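Local coordinates for protein putative adenosine kinase (Schistosoma mansoni, PDB 3VAS) that probably phosphorylates adenosine to AMP using ATP, as an adenosine kinase of the ribokinase-like pfkB family, at residues I37-D42 with Q71-L76; Y233-F238 with L268-G273; T261-A266 with L290-S295. All coordinates share one frame; numbering follows the deposited sequence.

Interaction 1: I37-D42 with Q71-L76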
loop_
_atom_site.group_PDB
_atom_site.type_symbol
_atom_site.label_atom_id
_atom_site.label_comp_id
_atom_site.label_asym_id
_atom_site.label_seq_id
_atom_site.Cartn_x
_atom_site.Cartn_y
_atom_site.Cartn_z
ATOM N N ILE A 37 15.417 -2.364 3.309
ATOM C CA ILE A 37 16.747 -2.230 3.876
ATOM C C ILE A 37 16.894 -0.821 4.443
ATOM O O ILE A 37 17.148 0.133 3.712
ATOM C CB ILE A 37 17.833 -2.520 2.833
ATOM C CG1 ILE A 37 17.542 -3.852 2.135
ATOM C CG2 ILE A 37 19.216 -2.519 3.481
ATOM C CD1 ILE A 37 18.606 -4.260 1.132
ATOM N N ILE A 38 16.723 -0.706 5.757
ATOM C CA ILE A 38 16.644 0.587 6.419
ATOM C C ILE A 38 17.994 1.021 6.969
ATOM O O ILE A 38 18.601 0.325 7.787
ATOM C CB ILE A 38 15.608 0.554 7.555
ATOM C CG1 ILE A 38 14.286 -0.022 7.035
ATOM C CG2 ILE A 38 15.413 1.945 8.148
ATOM C CD1 ILE A 38 13.257 -0.259 8.114
ATOM N N VAL A 39 18.455 2.182 6.519
ATOM C CA VAL A 39 19.789 2.659 6.852
ATOM C C VAL A 39 19.757 4.125 7.265
ATOM O O VAL A 39 18.998 4.916 6.707
ATOM C CB VAL A 39 20.760 2.468 5.652
ATOM C CG1 VAL A 39 20.112 2.916 4.347
ATOM C CG2 VAL A 39 22.079 3.197 5.879
ATOM N N ASP A 40 20.559 4.474 8.268
ATOM C CA ASP A 40 20.823 5.870 8.582
ATOM C C ASP A 40 21.739 6.444 7.505
ATOM O O ASP A 40 22.939 6.156 7.473
ATOM C CB ASP A 40 21.465 6.008 9.962
ATOM C CG ASP A 40 20.493 5.713 11.090
ATOM O OD1 ASP A 40 19.273 5.909 10.892
ATOM O OD2 ASP A 40 20.948 5.288 12.174
ATOM N N ALA A 41 21.162 7.248 6.618
ATOM C CA ALA A 41 21.884 7.745 5.454
ATOM C C ALA A 41 22.603 9.061 5.722
ATOM O O ALA A 41 22.117 9.909 6.475
ATOM C CB ALA A 41 20.935 7.896 4.276
ATOM N N ASP A 42 23.765 9.222 5.099
ATOM C CA ASP A 42 24.498 10.478 5.148
ATOM C C ASP A 42 23.828 11.480 4.218
ATOM O O ASP A 42 23.127 11.097 3.282
ATOM C CB ASP A 42 25.955 10.268 4.730
ATOM C CG ASP A 42 26.602 9.084 5.432
ATOM O OD1 ASP A 42 27.136 9.265 6.549
ATOM O OD2 ASP A 42 26.578 7.970 4.861
ATOM N N GLN A 71 25.236 -1.038 1.887
ATOM C CA GLN A 71 25.643 -2.314 2.465
ATOM C C GLN A 71 26.977 -2.177 3.198
ATOM O O GLN A 71 27.419 -3.095 3.891
ATOM C CB GLN A 71 25.729 -3.389 1.379
ATOM C CG GLN A 71 25.473 -4.800 1.881
ATOM C CD GLN A 71 24.108 -4.950 2.533
ATOM O OE1 GLN A 71 23.988 -5.517 3.620
ATOM N NE2 GLN A 71 23.070 -4.448 1.868
ATOM N N LYS A 72 27.611 -1.019 3.045
ATOM C CA LYS A 72 28.862 -0.731 3.732
ATOM C C LYS A 72 28.577 -0.030 5.055
ATOM O O LYS A 72 29.472 0.173 5.875
ATOM C CB LYS A 72 29.763 0.131 2.847
ATOM C CG LYS A 72 30.178 -0.561 1.565
ATOM C CD LYS A 72 30.879 0.382 0.611
ATOM C CE LYS A 72 31.427 -0.381 -0.581
ATOM N NZ LYS A 72 32.442 -1.389 -0.159
ATOM N N LYS A 73 27.318 0.333 5.251
ATOM C CA LYS A 73 26.892 0.997 6.472
ATOM C C LYS A 73 26.596 -0.037 7.550
ATOM O O LYS A 73 26.094 -1.123 7.258
ATOM C CB LYS A 73 25.641 1.834 6.200
ATOM C CG LYS A 73 25.641 3.186 6.880
ATOM C CD LYS A 73 26.735 4.075 6.317
ATOM C CE LYS A 73 26.778 5.418 7.030
ATOM N NZ LYS A 73 27.871 6.288 6.511
ATOM N N LYS A 74 26.918 0.297 8.794
ATOM C CA LYS A 74 26.540 -0.539 9.926
ATOM C C LYS A 74 25.092 -0.247 10.304
ATOM O O LYS A 74 24.454 0.612 9.693
ATOM C CB LYS A 74 27.460 -0.275 11.119
ATOM C CG LYS A 74 28.914 -0.638 10.873
ATOM C CD LYS A 74 29.780 -0.314 12.081
ATOM C CE LYS A 74 31.215 -0.791 11.875
ATOM N NZ LYS A 74 31.819 -0.250 10.622
ATOM N N LYS A 75 24.577 -0.969 11.295
ATOM C CA LYS A 75 23.242 -0.717 11.838
ATOM C C LYS A 75 22.113 -0.890 10.819
ATOM O O LYS A 75 21.054 -0.270 10.948
ATOM C CB LYS A 75 23.167 0.688 12.451
ATOM C CG LYS A 75 23.874 0.849 13.786
ATOM C CD LYS A 75 22.989 0.396 14.934
ATOM C CE LYS A 75 23.528 0.884 16.269
ATOM N NZ LYS A 75 24.903 0.376 16.540
ATOM N N LEU A 76 22.331 -1.725 9.809
ATOM C CA LEU A 76 21.293 -1.985 8.821
ATOM C C LEU A 76 20.135 -2.765 9.436
ATOM O O LEU A 76 20.344 -3.730 10.166
ATOM C CB LEU A 76 21.859 -2.749 7.621
ATOM C CG LEU A 76 22.736 -1.975 6.638
ATOM C CD1 LEU A 76 23.305 -2.910 5.582
ATOM C CD2 LEU A 76 21.948 -0.857 5.985
HETATM O O HOH W 1 22.069 2.138 9.349
#
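The ammonium group of Lys73 is gripped by both carboxylate oxygens of Asp42. Lys73 NZ lies 2.7 Å from Asp42 OD2, on the side of that oxygen's syn lone pair, and makes a weak bond to Asp42 OD1. The two side chains arrive from opposite directions; a bend at chi2 (66°) in Lys73 turns its otherwise extended end toward the acid. On the way the lysine crosses Val39 at about a right angle, with Lys73 CG 3.7 Å from Val39 CG2. Beneath this, Leu76 reaches in with one branch: its CD2 sits 3.5 Å from Val39 CB and 4.1 Å from Ile37 CG2, while Ile70 of helix 65-70 also touches both strand residues. The backbones are joined by a water that accepts from Asp40 N at 3.0 Å and donates to Lys74 O at 2.9 Å, with a weak third bond to Lys75 O. Ile38 bonds directly to Asn77 of strand 77-81, whereas at Asp40, two residues on, the water takes over the link to loop 71-76. The chemistry is layered: the aliphatic packing lies on the buried residues Ile37 and Val39, whereas Asp42 and Lys73 are both partly exposed, so solvent probably weakens their attraction.

Interaction 2: Y233-F238 with L268-G273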
loop_
_atom_site.group_PDB
_atom_site.type_symbol
_atom_site.label_atom_id
_atom_site.label_comp_id
_atom_site.label_asym_id
_atom_site.label_seq_id
_atom_site.Cartn_x
_atom_site.Cartn_y
_atom_site.Cartn_z
ATOM N N TYR A 233 -13.079 0.958 -10.952
ATOM C CA TYR A 233 -13.552 -0.297 -10.359
ATOM C C TYR A 233 -13.454 -0.270 -8.832
ATOM O O TYR A 233 -13.841 -1.229 -8.160
ATOM C CB TYR A 233 -12.752 -1.497 -10.886
ATOM C CG TYR A 233 -12.866 -1.733 -12.380
ATOM C CD1 TYR A 233 -11.987 -1.122 -13.267
ATOM C CD2 TYR A 233 -13.843 -2.573 -12.897
ATOM C CE1 TYR A 233 -12.082 -1.335 -14.630
ATOM C CE2 TYR A 233 -13.947 -2.794 -14.260
ATOM C CZ TYR A 233 -13.063 -2.171 -15.123
ATOM O OH TYR A 233 -13.157 -2.380 -16.481
ATOM N N SER A 234 -12.931 0.824 -8.287
ATOM C CA SER A 234 -12.658 0.899 -6.855
ATOM C C SER A 234 -13.840 1.451 -6.072
ATOM O O SER A 234 -14.415 2.471 -6.444
ATOM C CB SER A 234 -11.424 1.760 -6.592
ATOM O OG SER A 234 -10.292 1.238 -7.261
ATOM N N ASN A 235 -14.200 0.771 -4.990
ATOM C CA ASN A 235 -15.236 1.263 -4.092
ATOM C C ASN A 235 -14.660 2.226 -3.065
ATOM O O ASN A 235 -15.358 3.110 -2.568
ATOM C CB ASN A 235 -15.925 0.101 -3.385
ATOM C CG ASN A 235 -16.417 -0.948 -4.351
ATOM O OD1 ASN A 235 -15.695 -1.894 -4.680
ATOM N ND2 ASN A 235 -17.646 -0.783 -4.825
ATOM N N ILE A 236 -13.381 2.043 -2.748
ATOM C CA ILE A 236 -12.685 2.905 -1.796
ATOM C C ILE A 236 -11.300 3.265 -2.333
ATOM O O ILE A 236 -10.559 2.390 -2.785
ATOM C CB ILE A 236 -12.524 2.220 -0.417
ATOM C CG1 ILE A 236 -13.881 1.761 0.126
ATOM C CG2 ILE A 236 -11.844 3.154 0.581
ATOM C CD1 ILE A 236 -13.803 1.123 1.501
ATOM N N VAL A 237 -10.961 4.552 -2.292
ATOM C CA VAL A 237 -9.650 5.011 -2.745
ATOM C C VAL A 237 -8.921 5.750 -1.630
ATOM O O VAL A 237 -9.466 6.682 -1.033
ATOM C CB VAL A 237 -9.759 5.940 -3.980
ATOM C CG1 VAL A 237 -8.378 6.408 -4.423
ATOM C CG2 VAL A 237 -10.476 5.237 -5.124
ATOM N N PHE A 238 -7.695 5.318 -1.348
ATOM C CA PHE A 238 -6.844 5.959 -0.355
ATOM C C PHE A 238 -5.765 6.773 -1.055
ATOM O O PHE A 238 -5.245 6.366 -2.098
ATOM C CB PHE A 238 -6.148 4.910 0.520
ATOM C CG PHE A 238 -7.078 4.095 1.377
ATOM C CD1 PHE A 238 -7.386 4.501 2.667
ATOM C CD2 PHE A 238 -7.619 2.909 0.907
ATOM C CE1 PHE A 238 -8.224 3.748 3.466
ATOM C CE2 PHE A 238 -8.463 2.141 1.706
ATOM C CZ PHE A 238 -8.765 2.564 2.986
ATOM N N LEU A 268 -15.819 10.082 -10.424
ATOM C CA LEU A 268 -15.513 9.361 -11.658
ATOM C C LEU A 268 -16.502 8.223 -11.834
ATOM O O LEU A 268 -16.794 7.505 -10.877
ATOM C CB LEU A 268 -14.085 8.806 -11.645
ATOM C CG LEU A 268 -12.952 9.711 -12.128
ATOM C CD1 LEU A 268 -11.607 9.033 -11.903
ATOM C CD2 LEU A 268 -13.136 10.060 -13.601
ATOM N N PRO A 269 -17.041 8.067 -13.051
ATOM C CA PRO A 269 -17.985 6.972 -13.301
ATOM C C PRO A 269 -17.346 5.617 -13.014
ATOM O O PRO A 269 -16.134 5.460 -13.184
ATOM C CB PRO A 269 -18.290 7.106 -14.800
ATOM C CG PRO A 269 -18.030 8.550 -15.110
ATOM C CD PRO A 269 -16.855 8.922 -14.238
ATOM N N PHE A 270 -18.143 4.660 -12.553
ATOM C CA PHE A 270 -17.680 3.283 -12.479
ATOM C C PHE A 270 -17.677 2.695 -13.887
ATOM O O PHE A 270 -18.392 3.176 -14.767
ATOM C CB PHE A 270 -18.556 2.458 -11.539
ATOM C CG PHE A 270 -18.287 2.715 -10.086
ATOM C CD1 PHE A 270 -17.388 1.929 -9.386
ATOM C CD2 PHE A 270 -18.919 3.756 -9.422
ATOM C CE1 PHE A 270 -17.133 2.166 -8.052
ATOM C CE2 PHE A 270 -18.665 3.997 -8.084
ATOM C CZ PHE A 270 -17.771 3.201 -7.400
ATOM N N ALA A 271 -16.870 1.660 -14.092
ATOM C CA ALA A 271 -16.654 1.095 -15.423
ATOM C C ALA A 271 -17.923 0.600 -16.119
ATOM O O ALA A 271 -18.027 0.681 -17.340
ATOM C CB ALA A 271 -15.624 -0.011 -15.362
ATOM N N ASP A 272 -18.882 0.085 -15.354
ATOM C CA ASP A 272 -20.136 -0.375 -15.944
ATOM C C ASP A 272 -21.169 0.749 -16.052
ATOM O O ASP A 272 -22.278 0.544 -16.544
ATOM C CB ASP A 272 -20.709 -1.577 -15.181
ATOM C CG ASP A 272 -20.925 -1.297 -13.704
ATOM O OD1 ASP A 272 -21.310 -2.240 -12.981
ATOM O OD2 ASP A 272 -20.711 -0.148 -13.262
ATOM N N GLY A 273 -20.797 1.938 -15.590
ATOM C CA GLY A 273 -21.674 3.091 -15.663
ATOM C C GLY A 273 -22.807 3.036 -14.656
ATOM O O GLY A 273 -23.688 3.894 -14.655
#
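Tyr233 and Ala271 meet face to methyl: Ala271 CB stands 3.7 Å from the centroid of the Tyr233 ring, 26° off the ring normal, which fits a CH-pi contact. The methyl is displaced toward the rim, lying 3.4 Å from Tyr233 CZ. Tyr233 leaves its backbone pointing away from the loop, but with CG anti to the carbonyl carbon (chi1 -62°) the ring swings back alongside it. Phe270 runs in the reverse sense, its long axis nearly antiparallel to that of Tyr233 and the two ring planes close to perpendicular (88°), although the rings do not touch each other. Its far end approaches the backbone, with Phe270 CE1 3.2 Å from Ser234 O in an oblique approach. Arg276 and Arg278 make cation-pi contacts with Phe270, while Tyr233 also packs on helix 189-205. A type I turn from Phe270 to Gly273, closed by Gly273 N to Phe270 O at 2.8 Å, presents Ala271 to the tyrosine. The loop after helix 257-267 thereby packs on the lead-in to strand 236-240, before strand 279-284 joins that strand in parallel, a beta-alpha-beta arrangement characteristic of the ribokinase-like fold.

Interaction 3: T261-A266 with L290-S295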
loop_
_atom_site.group_PDB
_atom_site.type_symbol
_atom_site.label_atom_id
_atom_site.label_comp_id
_atom_site.label_asym_id
_atom_site.label_seq_id
_atom_site.Cartn_x
_atom_site.Cartn_y
_atom_site.Cartn_z
ATOM N N THR A 261 -9.313 17.218 -6.122
ATOM C CA THR A 261 -8.935 15.847 -6.454
ATOM C C THR A 261 -9.851 14.842 -5.759
ATOM O O THR A 261 -10.286 13.862 -6.367
ATOM C CB THR A 261 -7.467 15.556 -6.072
ATOM O OG1 THR A 261 -6.591 16.314 -6.914
ATOM C CG2 THR A 261 -7.149 14.075 -6.226
ATOM N N ALA A 262 -10.146 15.099 -4.486
ATOM C CA ALA A 262 -11.016 14.218 -3.711
ATOM C C ALA A 262 -12.397 14.137 -4.353
ATOM O O ALA A 262 -12.960 13.054 -4.503
ATOM C CB ALA A 262 -11.117 14.703 -2.270
ATOM N N ARG A 263 -12.924 15.295 -4.740
ATOM C CA ARG A 263 -14.212 15.392 -5.418
ATOM C C ARG A 263 -14.176 14.686 -6.775
ATOM O O ARG A 263 -15.077 13.915 -7.114
ATOM C CB ARG A 263 -14.593 16.869 -5.580
ATOM C CG ARG A 263 -15.808 17.163 -6.458
ATOM C CD ARG A 263 -17.059 16.446 -5.974
ATOM N NE ARG A 263 -17.252 16.555 -4.535
ATOM C CZ ARG A 263 -17.724 15.573 -3.772
ATOM N NH1 ARG A 263 -18.049 14.405 -4.310
ATOM N NH2 ARG A 263 -17.865 15.761 -2.468
ATOM N N TYR A 264 -13.123 14.947 -7.539
ATOM C CA TYR A 264 -12.978 14.372 -8.871
ATOM C C TYR A 264 -12.919 12.844 -8.837
ATOM O O TYR A 264 -13.608 12.174 -9.605
ATOM C CB TYR A 264 -11.732 14.936 -9.556
ATOM C CG TYR A 264 -11.555 14.496 -10.991
ATOM C CD1 TYR A 264 -12.048 15.267 -12.040
ATOM C CD2 TYR A 264 -10.881 13.318 -11.298
ATOM C CE1 TYR A 264 -11.876 14.872 -13.359
ATOM C CE2 TYR A 264 -10.709 12.915 -12.609
ATOM C CZ TYR A 264 -11.205 13.696 -13.636
ATOM O OH TYR A 264 -11.033 13.294 -14.941
ATOM N N ILE A 265 -12.091 12.301 -7.950
ATOM C CA ILE A 265 -11.937 10.853 -7.834
ATOM C C ILE A 265 -13.235 10.187 -7.377
ATOM O O ILE A 265 -13.618 9.132 -7.884
ATOM C CB ILE A 265 -10.785 10.483 -6.874
ATOM C CG1 ILE A 265 -9.442 10.910 -7.473
ATOM C CG2 ILE A 265 -10.785 8.984 -6.575
ATOM C CD1 ILE A 265 -8.242 10.475 -6.645
ATOM N N ALA A 266 -13.912 10.815 -6.424
ATOM C CA ALA A 266 -15.181 10.306 -5.915
ATOM C C ALA A 266 -16.257 10.252 -6.997
ATOM O O ALA A 266 -17.107 9.362 -6.991
ATOM C CB ALA A 266 -15.659 11.160 -4.743
ATOM N N LEU A 290 -8.969 14.291 4.820
ATOM C CA LEU A 290 -10.197 14.614 4.116
ATOM C C LEU A 290 -10.884 13.327 3.687
ATOM O O LEU A 290 -10.223 12.349 3.338
ATOM C CB LEU A 290 -9.900 15.484 2.886
ATOM C CG LEU A 290 -9.108 16.767 3.140
ATOM C CD1 LEU A 290 -8.735 17.445 1.835
ATOM C CD2 LEU A 290 -9.888 17.718 4.047
ATOM N N TYR A 291 -12.210 13.327 3.722
ATOM C CA TYR A 291 -12.973 12.231 3.144
ATOM C C TYR A 291 -14.277 12.730 2.535
ATOM O O TYR A 291 -14.825 13.745 2.956
ATOM C CB TYR A 291 -13.240 11.123 4.172
ATOM C CG TYR A 291 -14.189 11.492 5.295
ATOM C CD1 TYR A 291 -15.559 11.295 5.169
ATOM C CD2 TYR A 291 -13.711 12.015 6.489
ATOM C CE1 TYR A 291 -16.431 11.624 6.203
ATOM C CE2 TYR A 291 -14.571 12.349 7.522
ATOM C CZ TYR A 291 -15.926 12.149 7.376
ATOM O OH TYR A 291 -16.774 12.484 8.408
ATOM N N THR A 292 -14.749 12.014 1.522
ATOM C CA THR A 292 -16.038 12.283 0.902
ATOM C C THR A 292 -16.442 11.014 0.180
ATOM O O THR A 292 -15.672 10.053 0.126
ATOM C CB THR A 292 -15.956 13.444 -0.121
ATOM O OG1 THR A 292 -17.276 13.803 -0.572
ATOM C CG2 THR A 292 -15.095 13.042 -1.317
ATOM N N ASP A 293 -17.652 11.001 -0.364
ATOM C CA ASP A 293 -18.064 9.937 -1.265
ATOM C C ASP A 293 -18.932 10.514 -2.379
ATOM O O ASP A 293 -19.348 11.671 -2.307
ATOM C CB ASP A 293 -18.782 8.813 -0.515
ATOM C CG ASP A 293 -19.990 9.301 0.239
ATOM O OD1 ASP A 293 -21.078 9.374 -0.371
ATOM O OD2 ASP A 293 -19.849 9.616 1.442
ATOM N N SER A 294 -19.199 9.713 -3.405
ATOM C CA SER A 294 -19.899 10.195 -4.594
ATOM C C SER A 294 -21.312 10.721 -4.330
ATOM O O SER A 294 -21.842 11.495 -5.126
ATOM C CB SER A 294 -19.919 9.121 -5.690
ATOM O OG SER A 294 -20.137 7.829 -5.153
ATOM N N SER A 295 -21.908 10.309 -3.212
ATOM C CA SER A 295 -23.248 10.754 -2.830
ATOM C C SER A 295 -23.206 12.000 -1.953
ATOM O O SER A 295 -24.244 12.557 -1.599
ATOM C CB SER A 295 -23.980 9.646 -2.072
ATOM O OG SER A 295 -24.139 8.495 -2.880
#
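Helix-on-strand packing with a polar flank joins Arg263 and its helix neighbours to Thr292, where helix 257-267 lies over the end of strand 287-293. The short axes approach to 8.1 Å and run in similar directions, 29° apart. The closeness is consistent with the small residues on this face: Ala262 and Ala266, one helical turn apart, both face the strand, and Thr292 CG2 fits against them, 3.9 Å from Ala266 CB and 3.8 Å from Ala262 O. The Thr292 side chain is rotated so that its hydroxyl lies opposite the backbone N and meets the arginine, while the methyl faces the alanines. Arg263 starts away from the strand, then folds back through bends at chi2 and chi3 until NH2 donates to Thr292 OG1 at 2.8 Å. That bond is noticeably bent (131°), and the hydroxyl lies 32° out of the guanidinium plane. The fold here is the ribokinase-like alpha/beta layering: the helix covers the antiparallel pair 279-284 and 287-293, with Ala266 also touching Val280. A second bond, to Glu298 O, engages the threonine hydroxyl, while Asp267 pairs with Arg263 NH1 in a salt bridge. Where the strand ends, Asp293 OD1 accepts from Ser295 N at 3.1 Å in an Asx turn, and Ser294 CB comes within 3.1 Å of Ala266 O. The Ser294 hydroxyl is held by Arg278 N and Arg276 O.

Interactions 2 and 3 are neighbours, with centres about 11 Å apart, and touch where Val237 CG2 meets Ile265 CG2 at 4.0 Å. Both involve the surroundings of strand 279-284, and helix 257-267, which supplies residues 261-266, leads straight into loop 268-273. Interaction 1 lies on the opposite side of the chain's centre, about 40 Å from either by centres. No touching residue of interaction 3 is exposed, whereas interactions 1 and 2 each include exposed ones. The chemistry differs: interaction 1 combines a peripheral salt bridge and a bridging water with aliphatic packing, interaction 2 has no hydrogen bond across its segments and relies on aromatic contacts, and interaction 3 pairs buried alanines with one arginine-threonine bond.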